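Local coordinates for protein putative polyketide synthase (Brevibacillus brevis, PDB 5HU7) that probably dehydrates beta-hydroxyacyl intermediates during chain assembly by a trans-AT polyketide synthase, at residues N45-F50 against V90-V95; E36-D41 against E204-H209; G76-H81 against T135-V140; E248-H253 against G288-G293. All blocks are in the same frame, centred on the assembly; numbering follows the deposited sequence.

Contact 1: N45-F50 against V90-V95; sequences NGQRFF and VGDDLV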
loop_
_atom_site.group_PDB
_atom_site.type_symbol
_atom_site.label_atom_id
_atom_site.label_comp_id
_atom_site.label_asym_id
_atom_site.label_seq_id
_atom_site.Cartn_x
_atom_site.Cartn_y
_atom_site.Cartn_z
ATOM N N ASN A 45 -27.600 -0.028 -9.399
ATOM C CA ASN A 45 -26.937 -1.311 -9.539
ATOM C C ASN A 45 -27.857 -2.538 -9.330
ATOM O O ASN A 45 -29.072 -2.414 -9.308
ATOM C CB ASN A 45 -25.677 -1.324 -8.594
ATOM C CG ASN A 45 -25.833 -1.576 -7.102
ATOM O OD1 ASN A 45 -26.521 -2.502 -6.656
ATOM N ND2 ASN A 45 -25.004 -0.897 -6.305
ATOM N N GLY A 46 -27.240 -3.701 -9.398
ATOM C CA GLY A 46 -27.751 -5.053 -9.210
ATOM C C GLY A 46 -26.651 -6.024 -9.637
ATOM O O GLY A 46 -25.573 -5.573 -10.085
ATOM N N GLN A 47 -26.863 -7.360 -9.478
ATOM C CA GLN A 47 -25.754 -8.233 -9.813
ATOM C C GLN A 47 -25.390 -8.168 -11.289
ATOM O O GLN A 47 -26.270 -8.089 -12.149
ATOM C CB GLN A 47 -26.007 -9.692 -9.422
ATOM C CG GLN A 47 -24.700 -10.491 -9.339
ATOM C CD GLN A 47 -24.855 -11.831 -8.675
ATOM O OE1 GLN A 47 -24.158 -12.142 -7.694
ATOM N NE2 GLN A 47 -25.667 -12.703 -9.260
ATOM N N ARG A 48 -24.089 -8.275 -11.568
ATOM C CA ARG A 48 -23.567 -8.230 -12.922
ATOM C C ARG A 48 -22.086 -8.573 -12.980
ATOM O O ARG A 48 -21.393 -8.541 -11.989
ATOM C CB ARG A 48 -23.814 -6.852 -13.568
ATOM C CG ARG A 48 -23.140 -5.706 -12.858
ATOM C CD ARG A 48 -23.603 -4.419 -13.448
ATOM N NE ARG A 48 -22.970 -3.243 -12.868
ATOM C CZ ARG A 48 -23.211 -2.780 -11.646
ATOM N NH1 ARG A 48 -24.051 -3.416 -10.838
ATOM N NH2 ARG A 48 -22.601 -1.687 -11.217
ATOM N N PHE A 49 -21.617 -8.844 -14.164
ATOM C CA PHE A 49 -20.231 -9.208 -14.438
ATOM C C PHE A 49 -19.351 -7.995 -14.306
ATOM O O PHE A 49 -19.734 -6.916 -14.760
ATOM C CB PHE A 49 -20.086 -9.762 -15.879
ATOM C CG PHE A 49 -20.819 -11.055 -16.143
ATOM C CD1 PHE A 49 -20.634 -12.159 -15.313
ATOM C CD2 PHE A 49 -21.676 -11.179 -17.230
ATOM C CE1 PHE A 49 -21.328 -13.356 -15.547
ATOM C CE2 PHE A 49 -22.370 -12.371 -17.455
ATOM C CZ PHE A 49 -22.201 -13.448 -16.600
ATOM N N PHE A 50 -18.159 -8.165 -13.713
ATOM C CA PHE A 50 -17.165 -7.088 -13.633
ATOM C C PHE A 50 -16.810 -6.688 -15.069
ATOM O O PHE A 50 -16.635 -7.578 -15.890
ATOM C CB PHE A 50 -15.898 -7.574 -12.914
ATOM C CG PHE A 50 -14.921 -6.493 -12.513
ATOM C CD1 PHE A 50 -15.219 -5.617 -11.475
ATOM C CD2 PHE A 50 -13.642 -6.461 -13.043
ATOM C CE1 PHE A 50 -14.305 -4.660 -11.063
ATOM C CE2 PHE A 50 -12.698 -5.544 -12.580
ATOM C CZ PHE A 50 -13.035 -4.645 -11.606
ATOM N N VAL A 90 -20.257 -8.387 -9.346
ATOM C CA VAL A 90 -20.333 -7.213 -8.489
ATOM C C VAL A 90 -21.763 -6.669 -8.481
ATOM O O VAL A 90 -22.560 -7.036 -9.335
ATOM C CB VAL A 90 -19.325 -6.136 -8.942
ATOM C CG1 VAL A 90 -17.905 -6.706 -8.975
ATOM C CG2 VAL A 90 -19.723 -5.544 -10.299
ATOM N N GLY A 91 -22.063 -5.812 -7.510
ATOM C CA GLY A 91 -23.357 -5.156 -7.381
ATOM C C GLY A 91 -24.388 -5.876 -6.548
ATOM O O GLY A 91 -25.432 -5.301 -6.305
ATOM N N ASP A 92 -24.116 -7.113 -6.095
ATOM C CA ASP A 92 -25.016 -7.909 -5.249
ATOM C C ASP A 92 -24.568 -7.661 -3.797
ATOM O O ASP A 92 -25.308 -7.076 -3.019
ATOM C CB ASP A 92 -24.915 -9.404 -5.636
ATOM C CG ASP A 92 -25.831 -10.421 -4.952
ATOM O OD1 ASP A 92 -26.028 -10.329 -3.730
ATOM O OD2 ASP A 92 -26.218 -11.390 -5.606
ATOM N N ASP A 93 -23.345 -8.057 -3.462
ATOM C CA ASP A 93 -22.742 -7.885 -2.149
ATOM C C ASP A 93 -21.436 -7.119 -2.311
ATOM O O ASP A 93 -20.962 -6.924 -3.436
ATOM C CB ASP A 93 -22.474 -9.259 -1.487
ATOM C CG ASP A 93 -23.716 -9.923 -0.903
ATOM O OD1 ASP A 93 -24.370 -9.301 -0.028
ATOM O OD2 ASP A 93 -23.999 -11.090 -1.275
ATOM N N LEU A 94 -20.886 -6.654 -1.197
ATOM C CA LEU A 94 -19.632 -5.916 -1.189
ATOM C C LEU A 94 -18.508 -6.902 -1.492
ATOM O O LEU A 94 -18.385 -7.910 -0.809
ATOM C CB LEU A 94 -19.400 -5.256 0.174
ATOM C CG LEU A 94 -18.303 -4.192 0.191
ATOM C CD1 LEU A 94 -18.823 -2.867 -0.331
ATOM C CD2 LEU A 94 -17.734 -4.009 1.596
ATOM N N VAL A 95 -17.740 -6.665 -2.539
ATOM C CA VAL A 95 -16.669 -7.612 -2.895
ATOM C C VAL A 95 -15.282 -7.044 -2.617
ATOM O O VAL A 95 -14.996 -5.916 -2.984
ATOM C CB VAL A 95 -16.769 -8.120 -4.363
ATOM C CG1 VAL A 95 -17.996 -9.003 -4.567
ATOM C CG2 VAL A 95 -16.775 -6.987 -5.374
#
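R48 and V90 form a small antiparallel hydrogen-bonded pair: V90 N gives a straight bond to R48 O (2.9 Å, 170° at the hydrogen), and R48 N returns a more bent one to V90 O at 3.0 Å. The CB of R48 leaves on the same side as the side chain of V90. CG sits between the backbone N and the carbonyl carbon (chi1 62°), which brings it to 3.8 Å from V90 O, and CD carries the extended chain on. NE has a long, weak ion pair with D41. NH1 bends back in a weak bond to G46 O and passes 3.9 Å from G91 CA; NH2 bonds to M39 O. G46, whose carbonyl takes that weak bond, appears to be the glycine of the HxxxGxxxxP motif of dehydratase hotdog domains. A beta carbon on G91 would run into G46 O and R48 NH1. CG1 of V90 lies 3.8 Å from F50 CD1.

Contact 2: E36-D41 against E204-H209; sequences ELFMAD and EQLVFH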
loop_
_atom_site.group_PDB
_atom_site.type_symbol
_atom_site.label_atom_id
_atom_site.label_comp_id
_atom_site.label_asym_id
_atom_site.label_seq_id
_atom_site.Cartn_x
_atom_site.Cartn_y
_atom_site.Cartn_z
ATOM N N GLU A 36 -18.732 2.349 -8.200
ATOM C CA GLU A 36 -17.480 2.994 -8.594
ATOM C C GLU A 36 -17.424 3.340 -10.112
ATOM O O GLU A 36 -18.380 3.089 -10.841
ATOM C CB GLU A 36 -16.275 2.168 -8.134
ATOM C CG GLU A 36 -16.156 2.059 -6.621
ATOM C CD GLU A 36 -16.974 0.986 -5.934
ATOM O OE1 GLU A 36 -17.611 0.165 -6.635
ATOM O OE2 GLU A 36 -16.978 0.965 -4.682
ATOM N N LEU A 37 -16.346 4.021 -10.532
ATOM C CA LEU A 37 -16.094 4.541 -11.885
ATOM C C LEU A 37 -16.303 3.557 -13.057
ATOM O O LEU A 37 -17.084 3.838 -13.976
ATOM C CB LEU A 37 -14.651 5.095 -11.930
ATOM C CG LEU A 37 -14.225 5.858 -13.172
ATOM C CD1 LEU A 37 -15.207 7.000 -13.497
ATOM C CD2 LEU A 37 -12.837 6.404 -12.980
ATOM N N PHE A 38 -15.609 2.427 -13.032
ATOM C CA PHE A 38 -15.717 1.436 -14.115
ATOM C C PHE A 38 -17.002 0.627 -13.971
ATOM O O PHE A 38 -17.553 0.166 -14.965
ATOM C CB PHE A 38 -14.494 0.512 -14.139
ATOM C CG PHE A 38 -13.256 1.227 -14.629
ATOM C CD1 PHE A 38 -12.612 2.167 -13.830
ATOM C CD2 PHE A 38 -12.758 0.995 -15.908
ATOM C CE1 PHE A 38 -11.495 2.844 -14.292
ATOM C CE2 PHE A 38 -11.644 1.686 -16.371
ATOM C CZ PHE A 38 -11.017 2.600 -15.560
ATOM N N MET A 39 -17.527 0.558 -12.754
ATOM C CA MET A 39 -18.757 -0.163 -12.434
ATOM C C MET A 39 -19.971 0.638 -12.904
ATOM O O MET A 39 -21.044 0.055 -13.033
ATOM C CB MET A 39 -18.914 -0.360 -10.909
ATOM C CG MET A 39 -17.636 -0.648 -10.160
ATOM S SD MET A 39 -16.855 -2.150 -10.719
ATOM C CE MET A 39 -17.474 -3.149 -9.594
ATOM N N ALA A 40 -19.805 1.991 -13.037
ATOM C CA ALA A 40 -20.817 2.993 -13.432
ATOM C C ALA A 40 -21.825 2.473 -14.450
ATOM O O ALA A 40 -21.464 2.193 -15.605
ATOM C CB ALA A 40 -20.142 4.246 -13.980
ATOM N N ASP A 41 -23.083 2.328 -13.999
ATOM C CA ASP A 41 -24.161 1.787 -14.805
ATOM C C ASP A 41 -25.449 2.604 -14.691
ATOM O O ASP A 41 -25.686 3.287 -13.690
ATOM C CB ASP A 41 -24.423 0.348 -14.354
ATOM C CG ASP A 41 -25.168 -0.468 -15.376
ATOM O OD1 ASP A 41 -26.397 -0.294 -15.489
ATOM O OD2 ASP A 41 -24.545 -1.367 -15.990
ATOM N N GLU A 204 -6.204 10.980 -15.499
ATOM C CA GLU A 204 -4.748 10.964 -15.330
ATOM C C GLU A 204 -4.265 9.605 -14.811
ATOM O O GLU A 204 -3.169 9.213 -15.184
ATOM C CB GLU A 204 -4.285 12.081 -14.368
ATOM C CG GLU A 204 -2.771 12.221 -14.231
ATOM C CD GLU A 204 -2.152 11.606 -12.989
ATOM O OE1 GLU A 204 -2.603 11.934 -11.867
ATOM O OE2 GLU A 204 -1.173 10.842 -13.136
ATOM N N GLN A 205 -5.053 8.884 -13.960
ATOM C CA GLN A 205 -4.652 7.556 -13.453
ATOM C C GLN A 205 -4.995 6.412 -14.429
ATOM O O GLN A 205 -4.345 5.371 -14.400
ATOM C CB GLN A 205 -5.288 7.295 -12.074
ATOM C CG GLN A 205 -4.678 8.151 -10.964
ATOM C CD GLN A 205 -5.520 8.165 -9.712
ATOM O OE1 GLN A 205 -6.727 8.422 -9.751
ATOM N NE2 GLN A 205 -4.898 7.975 -8.556
ATOM N N LEU A 206 -5.932 6.648 -15.352
ATOM C CA LEU A 206 -6.387 5.655 -16.315
ATOM C C LEU A 206 -5.652 5.617 -17.653
ATOM O O LEU A 206 -5.025 6.584 -18.069
ATOM C CB LEU A 206 -7.873 5.894 -16.575
ATOM C CG LEU A 206 -8.768 5.919 -15.316
ATOM C CD1 LEU A 206 -10.257 5.982 -15.687
ATOM C CD2 LEU A 206 -8.446 4.741 -14.395
ATOM N N VAL A 207 -5.662 4.446 -18.269
ATOM C CA VAL A 207 -5.202 4.209 -19.624
ATOM C C VAL A 207 -6.474 3.858 -20.436
ATOM O O VAL A 207 -6.769 4.514 -21.439
ATOM C CB VAL A 207 -4.095 3.119 -19.693
ATOM C CG1 VAL A 207 -3.883 2.605 -21.118
ATOM C CG2 VAL A 207 -2.786 3.663 -19.125
ATOM N N PHE A 208 -7.242 2.850 -19.939
ATOM C CA PHE A 208 -8.505 2.412 -20.514
ATOM C C PHE A 208 -9.628 3.225 -19.931
ATOM O O PHE A 208 -9.778 3.281 -18.704
ATOM C CB PHE A 208 -8.797 0.955 -20.192
ATOM C CG PHE A 208 -7.856 -0.037 -20.823
ATOM C CD1 PHE A 208 -8.048 -0.465 -22.126
ATOM C CD2 PHE A 208 -6.830 -0.603 -20.092
ATOM C CE1 PHE A 208 -7.201 -1.396 -22.689
ATOM C CE2 PHE A 208 -5.959 -1.513 -20.672
ATOM C CZ PHE A 208 -6.153 -1.904 -21.958
ATOM N N HIS A 209 -10.455 3.813 -20.808
ATOM C CA HIS A 209 -11.574 4.633 -20.419
ATOM C C HIS A 209 -12.661 3.695 -19.866
ATOM O O HIS A 209 -12.840 2.600 -20.409
ATOM C CB HIS A 209 -12.086 5.389 -21.649
ATOM C CG HIS A 209 -13.068 6.461 -21.353
ATOM N ND1 HIS A 209 -14.407 6.173 -21.152
ATOM C CD2 HIS A 209 -12.882 7.792 -21.224
ATOM C CE1 HIS A 209 -14.980 7.334 -20.855
ATOM N NE2 HIS A 209 -14.121 8.344 -20.995
#
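L206 meets F38 and L37 where a loop of the first hotdog of this double-hotdog dehydratase faces a loop of the second. Both methyls of L206 close on the tip of the F38 ring: CD1 and CD2 are each 3.5 Å from F38 CZ, CD2 in the plane of the ring at its edge and CD1 oblique to it. The next stretch of the same edge looks at a carbonyl, with F208 O near the ring plane and 3.4 Å from F38 CE2. Beside the ring, L37 CD2 reaches L206 CD1 tip to tip at 3.8 Å. With CG anti to the carbonyl carbon (chi1 -72°), the ring of F38 extends toward L206 and the F208 carbonyl. One shell out, E57 of helix 52-65 touches both F38 and L206, while its OE1 accepts from V207 N and F208 N; one carboxylate oxygen thus fixes the backbone that carries the ring's neighbours. Within 36-41, A40 N makes weak bonds to E36 O and L37 O around the turn that carries F38. H209, just ahead of helix 212-227, is held at both nitrogens: its ND1 takes the backbone N-H of S211 and its NE2 bonds to P196 O.

Contact 3: G76-H81 against T135-V140; sequences GIRMSH and TSFVEV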
loop_
_atom_site.group_PDB
_atom_site.type_symbol
_atom_site.label_atom_id
_atom_site.label_comp_id
_atom_site.label_asym_id
_atom_site.label_seq_id
_atom_site.Cartn_x
_atom_site.Cartn_y
_atom_site.Cartn_z
ATOM N N GLY A 76 6.664 1.489 -21.551
ATOM C CA GLY A 76 5.891 0.555 -22.378
ATOM C C GLY A 76 5.628 -0.740 -21.634
ATOM O O GLY A 76 6.508 -1.257 -20.958
ATOM N N ILE A 77 4.409 -1.258 -21.751
ATOM C CA ILE A 77 3.958 -2.473 -21.109
ATOM C C ILE A 77 3.412 -3.408 -22.165
ATOM O O ILE A 77 2.716 -2.961 -23.072
ATOM C CB ILE A 77 2.859 -2.156 -20.062
ATOM C CG1 ILE A 77 3.485 -1.528 -18.809
ATOM C CG2 ILE A 77 2.048 -3.411 -19.694
ATOM C CD1 ILE A 77 2.497 -0.882 -17.877
ATOM N N ARG A 78 3.703 -4.725 -22.018
ATOM C CA ARG A 78 3.120 -5.764 -22.854
ATOM C C ARG A 78 2.489 -6.785 -21.921
ATOM O O ARG A 78 3.185 -7.350 -21.085
ATOM C CB ARG A 78 4.130 -6.456 -23.752
ATOM C CG ARG A 78 3.465 -7.518 -24.659
ATOM C CD ARG A 78 4.434 -8.386 -25.416
ATOM N NE ARG A 78 5.170 -7.599 -26.400
ATOM C CZ ARG A 78 6.455 -7.260 -26.337
ATOM N NH1 ARG A 78 7.212 -7.672 -25.332
ATOM N NH2 ARG A 78 6.995 -6.516 -27.289
ATOM N N MET A 79 1.182 -7.010 -22.047
ATOM C CA MET A 79 0.495 -8.060 -21.310
ATOM C C MET A 79 0.246 -9.178 -22.323
ATOM O O MET A 79 -0.128 -8.889 -23.433
ATOM C CB MET A 79 -0.792 -7.587 -20.683
ATOM C CG MET A 79 -0.626 -6.339 -19.842
ATOM S SD MET A 79 -2.176 -5.694 -19.123
ATOM C CE MET A 79 -2.756 -7.078 -18.362
ATOM N N SER A 80 0.535 -10.427 -21.972
ATOM C CA SER A 80 0.415 -11.588 -22.862
ATOM C C SER A 80 -0.370 -12.693 -22.168
ATOM O O SER A 80 -0.316 -12.778 -20.952
ATOM C CB SER A 80 1.803 -12.145 -23.178
ATOM O OG SER A 80 2.549 -11.251 -23.970
ATOM N N HIS A 81 -1.039 -13.552 -22.946
ATOM C CA HIS A 81 -1.752 -14.735 -22.453
ATOM C C HIS A 81 -2.749 -14.427 -21.353
ATOM O O HIS A 81 -2.810 -15.126 -20.353
ATOM C CB HIS A 81 -0.749 -15.794 -21.989
ATOM C CG HIS A 81 0.301 -16.104 -23.003
ATOM N ND1 HIS A 81 -0.032 -16.533 -24.274
ATOM C CD2 HIS A 81 1.651 -16.000 -22.912
ATOM C CE1 HIS A 81 1.121 -16.713 -24.908
ATOM N NE2 HIS A 81 2.161 -16.380 -24.134
ATOM N N THR A 135 8.956 -2.984 -21.447
ATOM C CA THR A 135 9.803 -2.878 -22.608
ATOM C C THR A 135 9.728 -1.495 -23.209
ATOM O O THR A 135 8.741 -0.795 -23.013
ATOM C CB THR A 135 9.385 -3.982 -23.616
ATOM O OG1 THR A 135 10.352 -4.052 -24.677
ATOM C CG2 THR A 135 7.976 -3.782 -24.162
ATOM N N SER A 136 10.752 -1.136 -23.988
ATOM C CA SER A 136 10.836 0.125 -24.678
ATOM C C SER A 136 10.428 -0.143 -26.098
ATOM O O SER A 136 11.147 -0.820 -26.816
ATOM C CB SER A 136 12.244 0.708 -24.611
ATOM O OG SER A 136 12.675 0.686 -23.261
ATOM N N PHE A 137 9.247 0.348 -26.497
ATOM C CA PHE A 137 8.785 0.160 -27.867
ATOM C C PHE A 137 9.570 1.058 -28.807
ATOM O O PHE A 137 9.378 2.258 -28.815
ATOM C CB PHE A 137 7.279 0.365 -28.001
ATOM C CG PHE A 137 6.503 -0.699 -27.258
ATOM C CD1 PHE A 137 6.382 -1.978 -27.775
ATOM C CD2 PHE A 137 5.839 -0.400 -26.079
ATOM C CE1 PHE A 137 5.670 -2.949 -27.111
ATOM C CE2 PHE A 137 5.088 -1.363 -25.429
ATOM C CZ PHE A 137 5.026 -2.646 -25.933
ATOM N N VAL A 138 10.437 0.453 -29.587
ATOM C CA VAL A 138 11.338 1.113 -30.534
ATOM C C VAL A 138 10.640 1.711 -31.754
ATOM O O VAL A 138 11.200 2.594 -32.405
ATOM C CB VAL A 138 12.488 0.170 -30.962
ATOM C CG1 VAL A 138 13.312 -0.274 -29.749
ATOM C CG2 VAL A 138 11.983 -1.033 -31.751
ATOM N N GLU A 139 9.472 1.172 -32.116
ATOM C CA GLU A 139 8.692 1.669 -33.229
ATOM C C GLU A 139 7.212 1.630 -32.886
ATOM O O GLU A 139 6.604 0.566 -32.951
ATOM C CB GLU A 139 9.012 0.831 -34.482
ATOM C CG GLU A 139 8.717 1.554 -35.794
ATOM C CD GLU A 139 9.098 0.766 -37.035
ATOM O OE1 GLU A 139 8.963 -0.480 -37.014
ATOM O OE2 GLU A 139 9.539 1.394 -38.026
ATOM N N VAL A 140 6.640 2.775 -32.476
ATOM C CA VAL A 140 5.199 2.867 -32.137
ATOM C C VAL A 140 4.415 2.874 -33.461
ATOM O O VAL A 140 4.748 3.661 -34.347
ATOM C CB VAL A 140 4.883 4.097 -31.244
ATOM C CG1 VAL A 140 3.377 4.332 -31.106
ATOM C CG2 VAL A 140 5.531 3.923 -29.873
#
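The F137 ring turns its edge to the backbone of strand 76-84, with I77 O in the ring plane, 3.7 Å from F137 CZ. One face carries T135 CG2 from its own segment, 3.6 Å above the plane and offset toward the rim. The guanidinium of R78 stands almost upright to the ring, the planes 82° apart, and its NH2 comes obliquely to 3.8 Å from F137 CE1, so this is an oblique packing and not a cation stacked flat on a ring. F137 CE2 also rests 3.7 Å from G76 CA; a beta carbon on that glycine would collide with the ring and with T135 O. A chi1 of -66° sets CG beside the backbone N, which brings the ring edge up to G76 and I77. Next to it T135 N gives a straight bond to G76 O at 3.0 Å (170° at the hydrogen), although the donor stands well above the carbonyl plane. R78 is held in place by salt bridges from NE to E248 and from NH1 to E133. Replacing F137 with an alanine would probably open a gap beside G76 and leave Y250, which meets the ring edge-to-face, without that partner. Strand 76-84 runs between strands 125-135 and 241-249, where the two hotdogs of the dehydratase join, and the side chains of I77 and M79 pack on R60 and A59 of helix 52-65.

Contact 4: E248-H253 against G288-G293; sequences EIYENH and GIRMRG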
loop_
_atom_site.group_PDB
_atom_site.type_symbol
_atom_site.label_atom_id
_atom_site.label_comp_id
_atom_site.label_asym_id
_atom_site.label_seq_id
_atom_site.Cartn_x
_atom_site.Cartn_y
_atom_site.Cartn_z
ATOM N N GLU A 248 -0.388 -4.366 -26.081
ATOM C CA GLU A 248 0.752 -3.477 -26.002
ATOM C C GLU A 248 0.240 -2.079 -25.722
ATOM O O GLU A 248 -0.693 -1.655 -26.362
ATOM C CB GLU A 248 1.589 -3.570 -27.285
ATOM C CG GLU A 248 2.397 -4.861 -27.336
ATOM C CD GLU A 248 3.252 -5.090 -28.559
ATOM O OE1 GLU A 248 3.180 -4.263 -29.494
ATOM O OE2 GLU A 248 4.051 -6.057 -28.560
ATOM N N ILE A 249 0.782 -1.403 -24.719
ATOM C CA ILE A 249 0.411 -0.039 -24.359
ATOM C C ILE A 249 1.660 0.805 -24.689
ATOM O O ILE A 249 2.699 0.618 -24.068
ATOM C CB ILE A 249 -0.016 0.079 -22.881
ATOM C CG1 ILE A 249 -1.138 -0.923 -22.538
ATOM C CG2 ILE A 249 -0.475 1.513 -22.585
ATOM C CD1 ILE A 249 -1.450 -1.023 -21.021
ATOM N N TYR A 250 1.558 1.683 -25.698
ATOM C CA TYR A 250 2.697 2.466 -26.215
ATOM C C TYR A 250 2.976 3.780 -25.490
ATOM O O TYR A 250 4.080 4.303 -25.600
ATOM C CB TYR A 250 2.511 2.715 -27.707
ATOM C CG TYR A 250 2.335 1.420 -28.466
ATOM C CD1 TYR A 250 3.352 0.487 -28.529
ATOM C CD2 TYR A 250 1.111 1.086 -29.027
ATOM C CE1 TYR A 250 3.182 -0.730 -29.190
ATOM C CE2 TYR A 250 0.925 -0.125 -29.678
ATOM C CZ TYR A 250 1.971 -1.020 -29.784
ATOM O OH TYR A 250 1.763 -2.203 -30.446
ATOM N N GLU A 251 1.997 4.307 -24.753
ATOM C CA GLU A 251 2.169 5.524 -23.957
ATOM C C GLU A 251 1.183 5.507 -22.797
ATOM O O GLU A 251 0.143 4.855 -22.874
ATOM C CB GLU A 251 1.960 6.791 -24.820
ATOM C CG GLU A 251 0.548 6.952 -25.362
ATOM C CD GLU A 251 0.395 7.876 -26.556
ATOM O OE1 GLU A 251 -0.546 8.699 -26.534
ATOM O OE2 GLU A 251 1.144 7.716 -27.548
ATOM N N ASN A 252 1.484 6.271 -21.765
ATOM C CA ASN A 252 0.606 6.417 -20.611
ATOM C C ASN A 252 -0.430 7.466 -21.020
ATOM O O ASN A 252 -0.129 8.335 -21.848
ATOM C CB ASN A 252 1.409 6.905 -19.378
ATOM C CG ASN A 252 2.656 6.083 -19.056
ATOM O OD1 ASN A 252 2.586 5.009 -18.441
ATOM N ND2 ASN A 252 3.827 6.546 -19.492
ATOM N N HIS A 253 -1.634 7.415 -20.452
ATOM C CA HIS A 253 -2.676 8.405 -20.756
ATOM C C HIS A 253 -2.903 8.598 -22.278
ATOM O O HIS A 253 -2.834 9.730 -22.768
ATOM C CB HIS A 253 -2.321 9.775 -20.106
ATOM C CG HIS A 253 -1.620 9.662 -18.793
ATOM N ND1 HIS A 253 -0.434 10.337 -18.548
ATOM C CD2 HIS A 253 -1.905 8.883 -17.730
ATOM C CE1 HIS A 253 -0.063 9.980 -17.326
ATOM N NE2 HIS A 253 -0.924 9.110 -16.792
ATOM N N GLY A 288 -2.006 4.113 -29.517
ATOM C CA GLY A 288 -1.678 4.109 -28.103
ATOM C C GLY A 288 -1.828 2.737 -27.475
ATOM O O GLY A 288 -1.161 2.453 -26.487
ATOM N N ILE A 289 -2.769 1.901 -28.000
ATOM C CA ILE A 289 -3.054 0.564 -27.488
ATOM C C ILE A 289 -3.386 -0.388 -28.643
ATOM O O ILE A 289 -4.239 -0.099 -29.476
ATOM C CB ILE A 289 -4.240 0.559 -26.478
ATOM C CG1 ILE A 289 -4.035 1.542 -25.293
ATOM C CG2 ILE A 289 -4.479 -0.869 -25.953
ATOM C CD1 ILE A 289 -5.290 1.956 -24.619
ATOM N N ARG A 290 -2.766 -1.552 -28.640
ATOM C CA ARG A 290 -3.007 -2.598 -29.620
ATOM C C ARG A 290 -3.382 -3.880 -28.861
ATOM O O ARG A 290 -2.675 -4.260 -27.944
ATOM C CB ARG A 290 -1.773 -2.800 -30.475
ATOM C CG ARG A 290 -1.750 -4.108 -31.251
ATOM C CD ARG A 290 -0.544 -4.193 -32.137
ATOM N NE ARG A 290 -0.629 -3.281 -33.272
ATOM C CZ ARG A 290 0.319 -3.123 -34.192
ATOM N NH1 ARG A 290 1.467 -3.790 -34.101
ATOM N NH2 ARG A 290 0.137 -2.276 -35.201
ATOM N N MET A 291 -4.496 -4.527 -29.245
ATOM C CA MET A 291 -4.988 -5.754 -28.656
ATOM C C MET A 291 -4.988 -6.755 -29.777
ATOM O O MET A 291 -5.577 -6.496 -30.823
ATOM C CB MET A 291 -6.411 -5.591 -28.123
ATOM C CG MET A 291 -6.514 -4.579 -27.011
ATOM S SD MET A 291 -8.199 -4.174 -26.599
ATOM C CE MET A 291 -8.662 -5.610 -25.751
ATOM N N ARG A 292 -4.253 -7.836 -29.618
ATOM C CA ARG A 292 -4.162 -8.876 -30.620
ATOM C C ARG A 292 -4.683 -10.178 -30.034
ATOM O O ARG A 292 -4.337 -10.525 -28.912
ATOM C CB ARG A 292 -2.708 -9.018 -31.116
ATOM C CG ARG A 292 -2.210 -7.801 -31.929
ATOM C CD ARG A 292 -2.885 -7.734 -33.308
ATOM N NE ARG A 292 -2.408 -6.694 -34.233
ATOM C CZ ARG A 292 -1.255 -6.721 -34.908
ATOM N NH1 ARG A 292 -0.940 -5.726 -35.731
ATOM N NH2 ARG A 292 -0.398 -7.728 -34.745
ATOM N N GLY A 293 -5.582 -10.837 -30.765
ATOM C CA GLY A 293 -6.117 -12.118 -30.377
ATOM C C GLY A 293 -7.113 -12.000 -29.250
ATOM O O GLY A 293 -7.090 -12.820 -28.338
#
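E248 and R290 form an antiparallel hydrogen-bonded pair, E248 N to R290 O at 3.0 Å and R290 N to E248 O at 3.1 Å, next to the non-hydrogen-bonded pair I249 and I289; beyond it Y250 N reaches G288 O at 2.9 Å. With chi1 at -56°, Y250 then lays its side chain back along the pair. Its OH bonds to the anti lone pair of E248 OE1 at 2.7 Å and lies 3.5 Å from R290 CD, the ring edge meeting R290 CB near its plane. These strands belong to the second hotdog, and G288 and I289 both face L280 in a classic beta bulge. A phenylalanine in place of Y250 is likely to leave E248 OE1 without its hydroxyl donor and the arginine stem less closely packed. R290 stands with its guanidinium 88° from the ring, and its NH2 makes a salt bridge to E279. R292 NH1 sits 3.3 Å above the centre of one face of the R290 guanidinium.

From the N terminus, 36-41 opens contact 2, whose partner 204-209 arrives only after most of the chain has passed, so contacts 1 and 3 both nest inside its loop. Those two cross: 76-81 leaves before 90-95 closes contact 1, and 135-140 closes contact 3 later. Contact 4 follows in series, closing a loop of 34 residues within the second hotdog. Contact 1 joins contact 2 directly, V90 CG2 packing on M39 CE; contacts 3 and 4, centres about 8 Å apart, also join directly, I249 N probably bonding to I77 O between neighbouring strands 76-84 and 241-249. V207 of contact 2 touches I249 and I289 of contact 4, tying loop 204-209 to the strands of its own hotdog.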